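Local coordinates for protein ribonucleoside-diphosphate reductase subunit beta (Streptococcus sanguinis, PDB 4N83) that serves as the dimanganese-carrying small subunit of a class Ib ribonucleotide reductase, the enzyme that probably supplies deoxyribonucleotides for DNA synthesis, at residues Lys79-Thr83 against Ala84-Ala88; Gln94-Glu97 against Ser98-Ala101; Ser106-Ser109 against Thr110-Lys114; Leu130-Lys133 against Ala134-Asn138; Gly195-Ile198 against Gly199-Gln203. One frame throughout, in Å; residues are numbered along the deposited sequence.

Contact 1. Residues Lys79-Thr83 against Ala84-Ala88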
loop_
_atom_site.group_PDB
_atom_site.type_symbol
_atom_site.label_atom_id
_atom_site.label_comp_id
_atom_site.label_asym_id
_atom_site.label_seq_id
_atom_site.Cartn_x
_atom_site.Cartn_y
_atom_site.Cartn_z
ATOM N N LYS A 79 7.291 -4.417 -10.300
ATOM C CA LYS A 79 8.054 -4.035 -11.495
ATOM C C LYS A 79 7.727 -4.876 -12.736
ATOM O O LYS A 79 8.074 -4.489 -13.852
ATOM C CB LYS A 79 9.560 -4.085 -11.208
ATOM C CG LYS A 79 10.035 -3.010 -10.240
ATOM C CD LYS A 79 11.485 -3.212 -9.826
ATOM C CE LYS A 79 12.452 -2.887 -10.953
ATOM N NZ LYS A 79 13.867 -3.072 -10.530
ATOM N N ASP A 80 7.064 -6.015 -12.540
ATOM C CA ASP A 80 6.657 -6.887 -13.641
ATOM C C ASP A 80 5.144 -6.818 -13.835
ATOM O O ASP A 80 4.451 -7.837 -13.842
ATOM C CB ASP A 80 7.107 -8.316 -13.352
ATOM C CG ASP A 80 8.552 -8.382 -12.911
ATOM O OD1 ASP A 80 9.439 -8.046 -13.722
ATOM O OD2 ASP A 80 8.801 -8.757 -11.748
ATOM N N VAL A 81 4.652 -5.594 -14.009
ATOM C CA VAL A 81 3.217 -5.314 -14.106
ATOM C C VAL A 81 2.739 -5.373 -15.558
ATOM O O VAL A 81 3.475 -5.008 -16.476
ATOM C CB VAL A 81 2.887 -3.941 -13.452
ATOM C CG1 VAL A 81 1.977 -3.081 -14.323
ATOM C CG2 VAL A 81 2.283 -4.147 -12.071
ATOM N N ARG A 82 1.502 -5.831 -15.751
ATOM C CA ARG A 82 0.885 -5.902 -17.076
ATOM C C ARG A 82 0.014 -4.673 -17.315
ATOM O O ARG A 82 0.221 -3.935 -18.280
ATOM C CB ARG A 82 0.045 -7.176 -17.213
ATOM C CG ARG A 82 0.804 -8.461 -16.911
ATOM C CD ARG A 82 -0.072 -9.686 -17.111
ATOM N NE ARG A 82 -0.411 -9.902 -18.518
ATOM C CZ ARG A 82 0.338 -10.564 -19.402
ATOM N NH1 ARG A 82 1.506 -11.103 -19.055
ATOM N NH2 ARG A 82 -0.087 -10.690 -20.656
ATOM N N THR A 83 -0.953 -4.459 -16.426
ATOM C CA THR A 83 -1.883 -3.336 -16.523
ATOM C C THR A 83 -1.590 -2.319 -15.423
ATOM O O THR A 83 -1.052 -2.673 -14.378
ATOM C CB THR A 83 -3.346 -3.805 -16.381
ATOM O OG1 THR A 83 -3.624 -4.127 -15.011
ATOM C CG2 THR A 83 -3.612 -5.030 -17.252
ATOM N N ALA A 84 -1.965 -1.063 -15.655
ATOM C CA ALA A 84 -1.778 -0.003 -14.657
ATOM C C ALA A 84 -2.520 -0.316 -13.358
ATOM O O ALA A 84 -2.050 0.009 -12.267
ATOM C CB ALA A 84 -2.239 1.335 -15.213
ATOM N N HIS A 85 -3.674 -0.966 -13.495
ATOM C CA HIS A 85 -4.543 -1.289 -12.362
ATOM C C HIS A 85 -3.913 -2.356 -11.475
ATOM O O HIS A 85 -4.102 -2.349 -10.260
ATOM C CB HIS A 85 -5.912 -1.766 -12.860
ATOM C CG HIS A 85 -6.433 -0.988 -14.028
ATOM N ND1 HIS A 85 -6.334 -1.443 -15.326
ATOM C CD2 HIS A 85 -7.035 0.222 -14.099
ATOM C CE1 HIS A 85 -6.862 -0.551 -16.144
ATOM N NE2 HIS A 85 -7.295 0.468 -15.424
ATOM N N GLU A 86 -3.165 -3.266 -12.092
ATOM C CA GLU A 86 -2.430 -4.304 -11.369
ATOM C C GLU A 86 -1.431 -3.709 -10.376
ATOM O O GLU A 86 -1.271 -4.227 -9.272
ATOM C CB GLU A 86 -1.706 -5.223 -12.360
ATOM C CG GLU A 86 -0.944 -6.375 -11.723
ATOM C CD GLU A 86 -0.380 -7.351 -12.741
ATOM O OE1 GLU A 86 -0.562 -7.129 -13.957
ATOM O OE2 GLU A 86 0.247 -8.347 -12.322
ATOM N N GLU A 87 -0.765 -2.626 -10.769
ATOM C CA GLU A 87 0.172 -1.943 -9.880
ATOM C C GLU A 87 -0.562 -1.354 -8.678
ATOM O O GLU A 87 -0.069 -1.423 -7.552
ATOM C CB GLU A 87 0.948 -0.851 -10.627
ATOM C CG GLU A 87 2.111 -0.272 -9.827
ATOM C CD GLU A 87 3.192 0.373 -10.685
ATOM O OE1 GLU A 87 3.094 0.331 -11.931
ATOM O OE2 GLU A 87 4.152 0.926 -10.107
ATOM N N ALA A 88 -1.742 -0.787 -8.922
ATOM C CA ALA A 88 -2.598 -0.283 -7.845
ATOM C C ALA A 88 -3.002 -1.413 -6.893
ATOM O O ALA A 88 -2.921 -1.261 -5.674
ATOM C CB ALA A 88 -3.833 0.401 -8.415
#
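The N-cap of helix 84-111 is T83, and it meets E86 three residues on: T83 OG1 accepts from E86 N at 3.1 Å, with an N-H...O angle of 149°. The first torsion of T83 (chi1 74°) sets OG1 between the backbone N and the carbonyl carbon, and from there the hydroxyl bends over the helix start, where backbone N-H groups lack a partner from a preceding turn. A weak bond from the same N-H to T83 O, 3.2 Å from E86 N, shares the donor. E86 replies in the other direction. Its chain leaves anti to the backbone N and runs on extended, bringing OE1 to within 3.0 Å of R82 N. The donor arrives from above the carboxylate plane, 55° out of it. T83 is thus a classic N-cap, and the carboxylate of E86, at the third helical position, ties the helix start back to the incoming loop through R82 N. The helix so begun is one of the long rods of the ferritin-like bundle, and the loop 79-83 delivers the chain to it from helix 49-78. V81 lays CG2 against E87, 3.8 Å from E87 CB, and touches E86 CG at 3.9 Å. T83 OG1 also lies at the edge of the H85 ring. Outside the turn, T83 OG1 is hydrogen-bonded to D18 and the guanidinium of R82 forms a salt bridge with E208, while E86 OE1 has a long, weak ion pair with K201.

Contact 2. Residues Gln94-Glu97 against Ser98-Ala101. With MN (manganese (II) ion), chain J; MN (manganese (II) ion), chain I.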
loop_
_atom_site.group_PDB
_atom_site.type_symbol
_atom_site.label_atom_id
_atom_site.label_comp_id
_atom_site.label_asym_id
_atom_site.label_seq_id
_atom_site.Cartn_x
_atom_site.Cartn_y
_atom_site.Cartn_z
ATOM N N GLN A 94 0.593 -4.744 -0.881
ATOM C CA GLN A 94 1.782 -4.441 -0.081
ATOM C C GLN A 94 1.447 -3.802 1.264
ATOM O O GLN A 94 2.097 -4.097 2.271
ATOM C CB GLN A 94 2.733 -3.527 -0.851
ATOM C CG GLN A 94 4.100 -3.409 -0.198
ATOM C CD GLN A 94 5.078 -2.605 -1.025
ATOM O OE1 GLN A 94 4.694 -1.654 -1.708
ATOM N NE2 GLN A 94 6.354 -2.982 -0.970
ATOM N N PHE A 95 0.449 -2.920 1.274
ATOM C CA PHE A 95 -0.019 -2.302 2.516
ATOM C C PHE A 95 -0.592 -3.346 3.475
ATOM O O PHE A 95 -0.270 -3.342 4.663
ATOM C CB PHE A 95 -1.059 -1.213 2.232
ATOM C CG PHE A 95 -1.913 -0.865 3.420
ATOM C CD1 PHE A 95 -1.339 -0.399 4.596
ATOM C CD2 PHE A 95 -3.293 -1.005 3.363
ATOM C CE1 PHE A 95 -2.125 -0.087 5.693
ATOM C CE2 PHE A 95 -4.083 -0.690 4.453
ATOM C CZ PHE A 95 -3.500 -0.229 5.621
ATOM N N MET A 96 -1.434 -4.238 2.959
ATOM C CA MET A 96 -2.029 -5.294 3.784
ATOM C C MET A 96 -0.981 -6.275 4.316
ATOM O O MET A 96 -1.163 -6.843 5.389
ATOM C CB MET A 96 -3.122 -6.048 3.012
ATOM C CG MET A 96 -4.378 -5.233 2.722
ATOM S SD MET A 96 -5.061 -4.357 4.147
ATOM C CE MET A 96 -5.222 -5.688 5.335
ATOM N N GLU A 97 0.111 -6.465 3.575
ATOM C CA GLU A 97 1.218 -7.300 4.049
ATOM C C GLU A 97 1.898 -6.673 5.272
ATOM O O GLU A 97 2.384 -7.389 6.148
ATOM C CB GLU A 97 2.251 -7.544 2.939
ATOM C CG GLU A 97 1.731 -8.292 1.712
ATOM C CD GLU A 97 1.430 -9.761 1.960
ATOM O OE1 GLU A 97 1.482 -10.212 3.123
ATOM O OE2 GLU A 97 1.130 -10.474 0.977
ATOM N N SER A 98 1.928 -5.341 5.327
ATOM C CA SER A 98 2.434 -4.622 6.505
ATOM C C SER A 98 1.475 -4.733 7.692
ATOM O O SER A 98 1.914 -4.800 8.841
ATOM C CB SER A 98 2.706 -3.143 6.188
ATOM O OG SER A 98 4.007 -2.960 5.656
ATOM N N VAL A 99 0.172 -4.743 7.410
ATOM C CA VAL A 99 -0.842 -4.925 8.452
ATOM C C VAL A 99 -0.714 -6.319 9.062
ATOM O O VAL A 99 -0.851 -6.484 10.275
ATOM C CB VAL A 99 -2.276 -4.721 7.911
ATOM C CG1 VAL A 99 -3.316 -5.069 8.972
ATOM C CG2 VAL A 99 -2.472 -3.286 7.442
ATOM N N HIS A 100 -0.444 -7.313 8.217
ATOM C CA HIS A 100 -0.213 -8.681 8.681
ATOM C C HIS A 100 1.023 -8.744 9.580
ATOM O O HIS A 100 1.014 -9.415 10.613
ATOM C CB HIS A 100 -0.038 -9.649 7.502
ATOM C CG HIS A 100 -1.220 -9.714 6.583
ATOM N ND1 HIS A 100 -1.161 -10.298 5.337
ATOM C CD2 HIS A 100 -2.484 -9.247 6.719
ATOM C CE1 HIS A 100 -2.341 -10.202 4.751
ATOM N NE2 HIS A 100 -3.162 -9.568 5.568
ATOM N N ALA A 101 2.078 -8.038 9.184
ATOM C CA ALA A 101 3.312 -7.984 9.964
ATOM C C ALA A 101 3.095 -7.313 11.323
ATOM O O ALA A 101 3.627 -7.772 12.339
ATOM C CB ALA A 101 4.398 -7.259 9.183
HETATM MN MN MN J . 0.998 -12.008 4.330
HETATM MN MN MN I . 0.468 -12.012 -0.373
#
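E97 and H100 start out alike, each with CG anti to its carbonyl carbon (chi1 -62° and -60°), and the bend at chi2 of E97 then turns its carboxylate toward the imidazole one helical turn on. The two flat groups end nearly perpendicular, 83° apart. E97 bridges the metals: OE1 is 2.2 Å from the manganese of chain J, and OE2 lies 2.2 Å from the manganese of chain I. H100 presents its ring edge to the first of these, ND1 lying in plane at 2.9 Å from it, a long approach for a ligand of this site. H100 ND1 is also 3.4 Å from E97 OE1, at most a weak hydrogen bond and a doubtful one, since the same nitrogen faces the metal. M96 O sits 3.0 Å above the plane of the H100 ring, over its centre, while accepting from H100 N. This is the glutamate-x-x-histidine element of ferritin-like dimetal proteins, and D66, E157, E191 and H194 complete the two sites. On another face of the helix, V99 CG2 makes a CH-pi contact with F95, 4.0 Å from the ring centroid, and M96 CE lies 4.0 Å from V99 CB. D190, hydrogen-bonded to H100 NE2, is a second-shell residue that would steady the turn of the imidazole and may polarise it toward the metal. A carboxylate divided between both ions holds them as a pair and probably offsets part of the positive charge of each.

Contact 3. Residues Ser106-Ser109 against Thr110-Lys114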
loop_
_atom_site.group_PDB
_atom_site.type_symbol
_atom_site.label_atom_id
_atom_site.label_comp_id
_atom_site.label_asym_id
_atom_site.label_seq_id
_atom_site.Cartn_x
_atom_site.Cartn_y
_atom_site.Cartn_z
ATOM N N SER A 106 0.634 -6.876 18.070
ATOM C CA SER A 106 -0.531 -6.647 18.932
ATOM C C SER A 106 -0.894 -7.889 19.744
ATOM O O SER A 106 -1.368 -7.777 20.875
ATOM C CB SER A 106 -1.736 -6.212 18.099
ATOM O OG SER A 106 -1.454 -5.021 17.390
ATOM N N ILE A 107 -0.675 -9.066 19.160
ATOM C CA ILE A 107 -0.888 -10.334 19.860
ATOM C C ILE A 107 0.118 -10.474 20.997
ATOM O O ILE A 107 -0.248 -10.842 22.113
ATOM C CB ILE A 107 -0.750 -11.548 18.910
ATOM C CG1 ILE A 107 -1.865 -11.535 17.856
ATOM C CG2 ILE A 107 -0.786 -12.856 19.694
ATOM C CD1 ILE A 107 -1.614 -12.463 16.687
ATOM N N PHE A 108 1.382 -10.173 20.704
ATOM C CA PHE A 108 2.452 -10.275 21.696
ATOM C C PHE A 108 2.267 -9.281 22.846
ATOM O O PHE A 108 2.543 -9.609 24.001
ATOM C CB PHE A 108 3.831 -10.049 21.056
ATOM C CG PHE A 108 4.173 -11.016 19.948
ATOM C CD1 PHE A 108 3.954 -12.382 20.092
ATOM C CD2 PHE A 108 4.750 -10.557 18.769
ATOM C CE1 PHE A 108 4.279 -13.264 19.074
ATOM C CE2 PHE A 108 5.077 -11.434 17.749
ATOM C CZ PHE A 108 4.843 -12.790 17.901
ATOM N N SER A 109 1.801 -8.076 22.526
ATOM C CA SER A 109 1.635 -7.018 23.527
ATOM C C SER A 109 0.638 -7.395 24.621
ATOM O O SER A 109 0.900 -7.172 25.804
ATOM C CB SER A 109 1.194 -5.714 22.860
ATOM O OG SER A 109 2.176 -5.256 21.949
ATOM N N THR A 110 -0.496 -7.967 24.221
ATOM C CA THR A 110 -1.546 -8.345 25.166
ATOM C C THR A 110 -1.154 -9.593 25.957
ATOM O O THR A 110 -1.177 -9.585 27.188
ATOM C CB THR A 110 -2.888 -8.608 24.450
ATOM O OG1 THR A 110 -3.114 -7.600 23.458
ATOM C CG2 THR A 110 -4.043 -8.603 25.449
ATOM N N LEU A 111 -0.791 -10.655 25.242
ATOM C CA LEU A 111 -0.469 -11.944 25.861
ATOM C C LEU A 111 0.831 -11.898 26.661
ATOM O O LEU A 111 0.848 -12.246 27.843
ATOM C CB LEU A 111 -0.372 -13.051 24.800
ATOM C CG LEU A 111 -1.679 -13.698 24.328
ATOM C CD1 LEU A 111 -2.668 -12.679 23.780
ATOM C CD2 LEU A 111 -1.378 -14.767 23.286
ATOM N N ASN A 112 1.908 -11.460 26.012
ATOM C CA ASN A 112 3.255 -11.536 26.586
ATOM C C ASN A 112 3.729 -10.229 27.221
ATOM O O ASN A 112 3.113 -9.175 27.043
ATOM C CB ASN A 112 4.258 -11.976 25.514
ATOM C CG ASN A 112 3.816 -13.229 24.778
ATOM O OD1 ASN A 112 3.202 -14.121 25.362
ATOM N ND2 ASN A 112 4.127 -13.303 23.488
ATOM N N THR A 113 4.832 -10.322 27.960
ATOM C CA THR A 113 5.442 -9.178 28.642
ATOM C C THR A 113 6.589 -8.582 27.820
ATOM O O THR A 113 7.029 -9.174 26.833
ATOM C CB THR A 113 5.983 -9.584 30.028
ATOM O OG1 THR A 113 6.977 -10.606 29.879
ATOM C CG2 THR A 113 4.856 -10.100 30.914
ATOM N N LYS A 114 7.070 -7.415 28.248
ATOM C CA LYS A 114 8.114 -6.662 27.537
ATOM C C LYS A 114 9.326 -7.518 27.165
ATOM O O LYS A 114 9.725 -7.563 26.000
ATOM C CB LYS A 114 8.564 -5.465 28.385
ATOM C CG LYS A 114 9.600 -4.561 27.730
ATOM C CD LYS A 114 9.914 -3.365 28.613
ATOM C CE LYS A 114 11.154 -2.619 28.141
ATOM N NZ LYS A 114 10.955 -1.952 26.826
#
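Two regular backbone bonds carry helix 84-111 to its last turn, L111 N to I107 O at 3.2 Å and N112 N to F108 O at 2.8 Å, before N112 swings out of helical geometry. T110 adds a side-chain bond to this ladder. With OG1 beside its own backbone N (chi1 -43°), the hydroxyl reaches back and donates to S106 O at 3.1 Å, the C=O...O angle being 169°, and S106 O also takes a weak bond from T110 N. Here is the familiar case of a threonine in a helix, here in its last turn, tying its hydroxyl to the carbonyl four residues earlier. The next residue, L111, packs alongside I107, both pointing the same way, with CD2 of L111 4.1 Å from CG2 of I107. N112 runs beside F108 in similar fashion: its ND2 comes within 3.5 Å of F108 CD1, and amide and ring planes differ by 21°. F108 lies about 4 Å, side chain to side chain, from Y104, the predicted active-site tyrosine. The chain then turns at once into helix 114-124, whose N-cap is T113, and I117 of that helix touches both F108 and N112. I107 rests on V180 and I183 of helix 178-206. S109 OG is hydrogen-bonded to S105 O and to N11 of the second subunit.

Contact 4. Residues Leu130-Lys133 against Ala134-Asn138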
loop_
_atom_site.group_PDB
_atom_site.type_symbol
_atom_site.label_atom_id
_atom_site.label_comp_id
_atom_site.label_asym_id
_atom_site.label_seq_id
_atom_site.Cartn_x
_atom_site.Cartn_y
_atom_site.Cartn_z
ATOM N N LEU A 130 14.443 -20.446 9.376
ATOM C CA LEU A 130 13.728 -19.262 8.880
ATOM C C LEU A 130 14.625 -18.332 8.063
ATOM O O LEU A 130 14.210 -17.825 7.020
ATOM C CB LEU A 130 13.110 -18.476 10.042
ATOM C CG LEU A 130 12.075 -19.191 10.916
ATOM C CD1 LEU A 130 11.798 -18.384 12.175
ATOM C CD2 LEU A 130 10.790 -19.444 10.142
ATOM N N GLN A 131 15.845 -18.105 8.548
ATOM C CA GLN A 131 16.812 -17.247 7.856
ATOM C C GLN A 131 17.220 -17.827 6.503
ATOM O O GLN A 131 17.370 -17.089 5.530
ATOM C CB GLN A 131 18.061 -17.026 8.717
ATOM C CG GLN A 131 17.823 -16.178 9.958
ATOM C CD GLN A 131 17.506 -14.729 9.630
ATOM O OE1 GLN A 131 18.056 -14.160 8.686
ATOM N NE2 GLN A 131 16.620 -14.122 10.412
ATOM N N LYS A 132 17.398 -19.145 6.450
ATOM C CA LYS A 132 17.721 -19.830 5.198
ATOM C C LYS A 132 16.482 -19.879 4.301
ATOM O O LYS A 132 16.583 -19.716 3.084
ATOM C CB LYS A 132 18.252 -21.244 5.478
ATOM C CG LYS A 132 19.246 -21.769 4.449
ATOM C CD LYS A 132 18.561 -22.420 3.258
ATOM C CE LYS A 132 19.573 -22.955 2.257
ATOM N NZ LYS A 132 20.283 -21.869 1.525
ATOM N N LYS A 133 15.318 -20.091 4.913
ATOM C CA LYS A 133 14.040 -20.105 4.196
ATOM C C LYS A 133 13.758 -18.758 3.531
ATOM O O LYS A 133 13.340 -18.710 2.373
ATOM C CB LYS A 133 12.902 -20.472 5.156
ATOM C CG LYS A 133 11.534 -20.610 4.504
ATOM C CD LYS A 133 10.562 -21.380 5.390
ATOM C CE LYS A 133 10.278 -20.651 6.695
ATOM N NZ LYS A 133 9.190 -21.300 7.480
ATOM N N ALA A 134 13.994 -17.673 4.264
ATOM C CA ALA A 134 13.827 -16.320 3.730
ATOM C C ALA A 134 14.897 -15.974 2.688
ATOM O O ALA A 134 14.636 -15.205 1.761
ATOM C CB ALA A 134 13.842 -15.300 4.860
ATOM N N GLU A 135 16.094 -16.541 2.847
ATOM C CA GLU A 135 17.206 -16.302 1.920
ATOM C C GLU A 135 16.921 -16.876 0.533
ATOM O O GLU A 135 17.248 -16.251 -0.477
ATOM C CB GLU A 135 18.505 -16.905 2.467
ATOM C CG GLU A 135 19.764 -16.465 1.728
ATOM C CD GLU A 135 20.976 -17.321 2.052
ATOM O OE1 GLU A 135 20.972 -18.010 3.094
ATOM O OE2 GLU A 135 21.941 -17.302 1.258
ATOM N N ILE A 136 16.320 -18.064 0.488
ATOM C CA ILE A 136 15.950 -18.699 -0.778
ATOM C C ILE A 136 14.892 -17.871 -1.510
ATOM O O ILE A 136 14.949 -17.723 -2.731
ATOM C CB ILE A 136 15.425 -20.139 -0.564
ATOM C CG1 ILE A 136 16.548 -21.045 -0.047
ATOM C CG2 ILE A 136 14.860 -20.712 -1.861
ATOM C CD1 ILE A 136 16.062 -22.344 0.561
ATOM N N ILE A 137 13.939 -17.326 -0.757
ATOM C CA ILE A 137 12.824 -16.578 -1.335
ATOM C C ILE A 137 13.239 -15.174 -1.787
ATOM O O ILE A 137 12.886 -14.754 -2.888
ATOM C CB ILE A 137 11.634 -16.487 -0.347
ATOM C CG1 ILE A 137 11.090 -17.885 -0.016
ATOM C CG2 ILE A 137 10.521 -15.611 -0.907
ATOM C CD1 ILE A 137 10.429 -18.610 -1.174
ATOM N N ASN A 138 13.978 -14.453 -0.946
ATOM C CA ASN A 138 14.394 -13.083 -1.276
ATOM C C ASN A 138 15.403 -13.036 -2.424
ATOM O O ASN A 138 15.403 -12.093 -3.216
ATOM C CB ASN A 138 14.977 -12.372 -0.049
ATOM C CG ASN A 138 15.117 -10.869 -0.250
ATOM O OD1 ASN A 138 14.423 -10.267 -1.070
ATOM N ND2 ASN A 138 16.017 -10.255 0.509
#
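K132 lies at a slant over I136, its CD 3.7 Å from I136 CD1 and its CE 3.9 Å from the same methyl. Bends at chi2 (-86°) and chi4 (-71°) tip the outgoing lysine toward the next turn, which carries NZ to 4.1 Å from I136 CG1. The ammonium thereby approaches E135 as well, yet K132 NZ and E135 OE1 remain 4.2 Å apart, beyond salt-bridge range. Under this aliphatic contact the backbone of helix 128-143 is regular: A134 N donates to L130 O at 2.8 Å, and I136 N bonds to K132 O at 3.1 Å. A134 sets its CB against L130 O, and E135 its CB against Q131 O. The next ring of neighbours comes from the rest of the ferritin-like helical bundle. I136 meets L224 of helix 211-240, I137 touches L68 of helix 49-78 and A152 of helix 148-160, and K133 makes a cation-pi contact with Y235. Q131 faces the dimer partner, where its amide oxygen accepts from the backbone N of Y4 and its amide nitrogen donates to the backbone O of Y5, both of the second subunit. The chemistry is divided along one side chain: the methylenes of K132 pack on I136, whereas its ammonium, held off from the carboxylate of E135, probably adds only a modest long-range attraction.

Contact 5. Residues Gly195-Ile198 against Gly199-Gln203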
loop_
_atom_site.group_PDB
_atom_site.type_symbol
_atom_site.label_atom_id
_atom_site.label_comp_id
_atom_site.label_asym_id
_atom_site.label_seq_id
_atom_site.Cartn_x
_atom_site.Cartn_y
_atom_site.Cartn_z
ATOM N N GLY A 195 -2.927 -15.205 -3.411
ATOM C CA GLY A 195 -2.490 -16.391 -4.142
ATOM C C GLY A 195 -3.240 -16.578 -5.449
ATOM O O GLY A 195 -2.633 -16.863 -6.482
ATOM N N THR A 196 -4.558 -16.402 -5.401
ATOM C CA THR A 196 -5.404 -16.527 -6.587
ATOM C C THR A 196 -5.060 -15.479 -7.646
ATOM O O THR A 196 -4.978 -15.800 -8.833
ATOM C CB THR A 196 -6.896 -16.394 -6.222
ATOM O OG1 THR A 196 -7.218 -17.324 -5.182
ATOM C CG2 THR A 196 -7.785 -16.665 -7.433
ATOM N N TYR A 197 -4.859 -14.237 -7.213
ATOM C CA TYR A 197 -4.578 -13.137 -8.133
ATOM C C TYR A 197 -3.177 -13.228 -8.720
ATOM O O TYR A 197 -3.002 -13.096 -9.932
ATOM C CB TYR A 197 -4.749 -11.788 -7.436
ATOM C CG TYR A 197 -4.587 -10.606 -8.370
ATOM C CD1 TYR A 197 -5.427 -10.445 -9.470
ATOM C CD2 TYR A 197 -3.604 -9.642 -8.150
ATOM C CE1 TYR A 197 -5.290 -9.366 -10.326
ATOM C CE2 TYR A 197 -3.461 -8.558 -9.001
ATOM C CZ TYR A 197 -4.307 -8.423 -10.088
ATOM O OH TYR A 197 -4.172 -7.349 -10.940
ATOM N N ILE A 198 -2.184 -13.437 -7.858
ATOM C CA ILE A 198 -0.799 -13.601 -8.305
ATOM C C ILE A 198 -0.682 -14.858 -9.170
ATOM O O ILE A 198 0.004 -14.853 -10.193
ATOM C CB ILE A 198 0.191 -13.675 -7.117
ATOM C CG1 ILE A 198 0.243 -12.329 -6.383
ATOM C CG2 ILE A 198 1.588 -14.050 -7.600
ATOM C CD1 ILE A 198 0.939 -12.376 -5.037
ATOM N N GLY A 199 -1.368 -15.923 -8.757
ATOM C CA GLY A 199 -1.404 -17.171 -9.517
ATOM C C GLY A 199 -2.127 -17.073 -10.853
ATOM O O GLY A 199 -1.837 -17.837 -11.773
ATOM N N TYR A 200 -3.077 -16.147 -10.960
ATOM C CA TYR A 200 -3.789 -15.917 -12.219
ATOM C C TYR A 200 -2.905 -15.200 -13.235
ATOM O O TYR A 200 -2.830 -15.608 -14.395
ATOM C CB TYR A 200 -5.070 -15.109 -11.991
ATOM C CG TYR A 200 -5.603 -14.478 -13.257
ATOM C CD1 TYR A 200 -6.074 -15.264 -14.303
ATOM C CD2 TYR A 200 -5.619 -13.096 -13.418
ATOM C CE1 TYR A 200 -6.555 -14.694 -15.468
ATOM C CE2 TYR A 200 -6.100 -12.515 -14.580
ATOM C CZ TYR A 200 -6.566 -13.319 -15.601
ATOM O OH TYR A 200 -7.046 -12.749 -16.759
ATOM N N LYS A 201 -2.253 -14.125 -12.795
ATOM C CA LYS A 201 -1.335 -13.362 -13.648
ATOM C C LYS A 201 -0.128 -14.198 -14.076
ATOM O O LYS A 201 0.493 -13.923 -15.103
ATOM C CB LYS A 201 -0.867 -12.088 -12.933
ATOM C CG LYS A 201 -1.931 -11.006 -12.825
ATOM C CD LYS A 201 -2.122 -10.278 -14.149
ATOM C CE LYS A 201 -3.285 -9.299 -14.102
ATOM N NZ LYS A 201 -3.560 -8.691 -15.434
ATOM N N PHE A 202 0.200 -15.209 -13.275
ATOM C CA PHE A 202 1.222 -16.195 -13.623
ATOM C C PHE A 202 0.796 -17.025 -14.838
ATOM O O PHE A 202 1.582 -17.224 -15.763
ATOM C CB PHE A 202 1.500 -17.101 -12.413
ATOM C CG PHE A 202 2.394 -18.269 -12.713
ATOM C CD1 PHE A 202 3.774 -18.125 -12.707
ATOM C CD2 PHE A 202 1.853 -19.518 -12.986
ATOM C CE1 PHE A 202 4.597 -19.203 -12.980
ATOM C CE2 PHE A 202 2.670 -20.601 -13.260
ATOM C CZ PHE A 202 4.046 -20.443 -13.256
ATOM N N GLN A 203 -0.451 -17.493 -14.832
ATOM C CA GLN A 203 -0.988 -18.324 -15.919
ATOM C C GLN A 203 -1.123 -17.580 -17.251
ATOM O O GLN A 203 -1.134 -18.206 -18.309
ATOM C CB GLN A 203 -2.345 -18.916 -15.525
ATOM C CG GLN A 203 -2.267 -19.955 -14.417
ATOM C CD GLN A 203 -3.630 -20.307 -13.849
ATOM O OE1 GLN A 203 -4.600 -20.466 -14.591
ATOM N NE2 GLN A 203 -3.711 -20.435 -12.529
#
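Y197 and K201, one turn apart on helix 178-206 of the ferritin-like bundle, lie side by side and point the same way. The tyrosine leaves with CG anti to its backbone N (chi1 -175°), while the lysine, its CG beside its own N and its chain bent at chi2, passes CG over one face of the phenol ring and goes on in the same general direction. Farther out, CE of K201 stands 3.8 Å from Y197 OH. Their polar ends go on to neighbouring acidic groups: K201 NZ forms a salt bridge with D15, and Y197 OH is hydrogen-bonded to D18. Y200 is turned differently, its ring meeting Y197 O near the ring plane at the edge, and its OH also finds D15. On another side of the helix I198 rests on S153 and V154 of helix 148-160, its side chain about 5 Å from a manganese ion, and F202 on I151 of the same helix. The backbone holding these groups in step includes G199 N to G195 O at 2.8 Å and F202 N to I198 O at 3.1 Å. Weak bonds from Y200 N reach T196 O and Y197 O. The carbonyl of Y197 is shared, for K201 N donates to Y197 O at 3.1 Å with an almost straight N-H...O angle of 171°.

In the fold
Helix 84-111 carries contacts 1, 2 and 3 at its start, middle and end, and their chemistry changes with position: capping at one end, metal ligation at the centre, a threonine-carbonyl bond and exit at the other. Contacts 2 and 5 are buried; 1, 3 and 4 are only partly so. Contact 2 alone binds manganese, whereas contact 5, on the helix that supplies E191 and H194, is aromatic and aliphatic with ionic ends. Contacts 1 and 5 touch, E86 packing on Y197 and R82 on K201. Contact 4, on helix 128-143, stands apart, with nearest atoms about 11 Å from each of the others. Contact 5 alone has no neighbour in the second subunit.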